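Sensor histidine kinase CusS (PDB 5KU5) senses copper and silver ions in the periplasm of Escherichia coli and, as a histidine kinase, activates the response regulator CusR by phosphorylation. Local coordinates at residues A[3-6]-A[7-11]. Numbering follows the deposited sequence.
Sequences KVHF and AEQDI. With AG (silver ion), chain H.
His5 and Gln9, one turn apart near the start of helix 2-25 in the PDC-fold periplasmic sensor domain of CusS, face a silver ion at the dimer interface. NE2 of His5 binds the metal at 2.4 Å, and ND1 of His139 from the second subunit is the other ligand, so this ion bridges the two chains. Four α-helical i to i+4 hydrogen bonds carry the backbone beneath it; the straightest runs from Gln9 N to His5 O (3.0 Å, 169° at the hydrogen). On another side of the helix, the Asp10 carboxylate forms a salt bridge with Arg112 and a hydrogen bond with His139, both of its own chain, tying helix 2-25 to the sheet and to helix 137-146. A chi1 of -179° turns the His5 ring away from its backbone N and on toward the metal, and its NE2 end comes near the Gln9 amide, the two side chains crossing at a slant. There CD of Gln9 lies 4.0 Å from His5 NE2, the amide plane turned 35° from the imidazole. Gln9 NE2 reaches to 3.2 Å from the silver, but its polar partner is OE1 of Gln9 in the second subunit; cut back to alanine, the residue would probably leave that amide without its mate and one flank of the His5 imidazole less covered. Phe6 runs side by side with Gln9, and its side chain lies about 3 Å (nearest atoms) from another bound silver ion. The Phe6 ring also meets His139 of its own chain and packs on Phe6 of the second subunit, while Phe138 of the second subunit stacks on the His5 ring. Back at the Phe6 ring, the approach of the amide is oblique: CD1 sits 3.5 Å from Gln9 OE1.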
loop_
_atom_site.group_PDB
_atom_site.type_symbol
_atom_site.label_atom_id
_atom_site.label_comp_id
_atom_site.label_asym_id
_atom_site.label_seq_id
_atom_site.Cartn_x
_atom_site.Cartn_y
_atom_site.Cartn_z
ATOM N N LYS A 3 0.065 2.332 20.087
ATOM C CA LYS A 3 1.138 3.116 19.465
ATOM C C LYS A 3 2.199 2.192 18.862
ATOM O O LYS A 3 2.657 2.403 17.736
ATOM C CB LYS A 3 1.796 4.062 20.479
ATOM C CG LYS A 3 0.994 5.311 20.821
ATOM C CD LYS A 3 -0.018 5.064 21.929
ATOM C CE LYS A 3 0.604 4.324 23.105
ATOM N NZ LYS A 3 -0.428 3.770 24.024
ATOM N N VAL A 4 2.584 1.172 19.627
ATOM C CA VAL A 4 3.535 0.149 19.165
ATOM C C VAL A 4 2.945 -0.609 17.972
ATOM O O VAL A 4 3.655 -0.932 17.020
ATOM C CB VAL A 4 3.913 -0.832 20.307
ATOM C CG1 VAL A 4 4.671 -2.054 19.787
ATOM C CG2 VAL A 4 4.741 -0.112 21.365
ATOM N N HIS A 5 1.644 -0.878 18.034
ATOM C CA HIS A 5 0.934 -1.528 16.944
ATOM C C HIS A 5 0.905 -0.671 15.663
ATOM O O HIS A 5 1.126 -1.189 14.566
ATOM C CB HIS A 5 -0.485 -1.887 17.381
ATOM C CG HIS A 5 -1.262 -2.589 16.323
ATOM N ND1 HIS A 5 -1.125 -3.936 16.073
ATOM C CD2 HIS A 5 -2.147 -2.124 15.417
ATOM C CE1 HIS A 5 -1.904 -4.274 15.065
ATOM N NE2 HIS A 5 -2.538 -3.193 14.654
ATOM N N PHE A 6 0.634 0.624 15.811
ATOM C CA PHE A 6 0.712 1.566 14.685
ATOM C C PHE A 6 2.114 1.602 14.070
ATOM O O PHE A 6 2.250 1.670 12.848
ATOM C CB PHE A 6 0.322 2.993 15.111
ATOM C CG PHE A 6 -1.138 3.183 15.482
ATOM C CD1 PHE A 6 -2.143 2.279 15.103
ATOM C CD2 PHE A 6 -1.516 4.331 16.178
ATOM C CE1 PHE A 6 -3.470 2.506 15.452
ATOM C CE2 PHE A 6 -2.842 4.557 16.523
ATOM C CZ PHE A 6 -3.819 3.647 16.159
ATOM N N ALA A 7 3.145 1.559 14.915
ATOM C CA ALA A 7 4.532 1.523 14.436
ATOM C C ALA A 7 4.803 0.273 13.612
ATOM O O ALA A 7 5.406 0.360 12.541
ATOM C CB ALA A 7 5.515 1.614 15.598
ATOM N N GLU A 8 4.346 -0.877 14.108
ATOM C CA GLU A 8 4.540 -2.157 13.410
ATOM C C GLU A 8 3.785 -2.225 12.077
ATOM O O GLU A 8 4.316 -2.764 11.100
ATOM C CB GLU A 8 4.155 -3.341 14.310
ATOM C CG GLU A 8 5.112 -3.585 15.475
ATOM C CD GLU A 8 6.496 -4.058 15.041
ATOM O OE1 GLU A 8 6.602 -4.871 14.095
ATOM O OE2 GLU A 8 7.491 -3.618 15.655
ATOM N N GLN A 9 2.565 -1.682 12.038
ATOM C CA GLN A 9 1.833 -1.491 10.772
ATOM C C GLN A 9 2.693 -0.740 9.750
ATOM O O GLN A 9 2.850 -1.188 8.615
ATOM C CB GLN A 9 0.527 -0.707 10.979
ATOM C CG GLN A 9 -0.640 -1.494 11.545
ATOM C CD GLN A 9 -1.912 -0.656 11.604
ATOM O OE1 GLN A 9 -1.905 0.461 12.129
ATOM N NE2 GLN A 9 -3.007 -1.183 11.058
ATOM N N ASP A 10 3.250 0.391 10.179
ATOM C CA ASP A 10 4.093 1.238 9.324
ATOM C C ASP A 10 5.387 0.549 8.909
ATOM O O ASP A 10 5.760 0.588 7.739
ATOM C CB ASP A 10 4.427 2.559 10.028
ATOM C CG ASP A 10 3.200 3.412 10.283
ATOM O OD1 ASP A 10 2.103 3.043 9.809
ATOM O OD2 ASP A 10 3.320 4.452 10.962
ATOM N N ILE A 11 6.062 -0.076 9.872
ATOM C CA ILE A 11 7.309 -0.813 9.608
ATOM C C ILE A 11 7.109 -1.896 8.538
ATOM O O ILE A 11 7.955 -2.062 7.658
ATOM C CB ILE A 11 7.898 -1.394 10.917
ATOM C CG1 ILE A 11 8.504 -0.255 11.752
ATOM C CG2 ILE A 11 8.960 -2.458 10.642
ATOM C CD1 ILE A 11 8.685 -0.577 13.220
HETATM AG AG AG H . -4.394 -3.111 13.192
#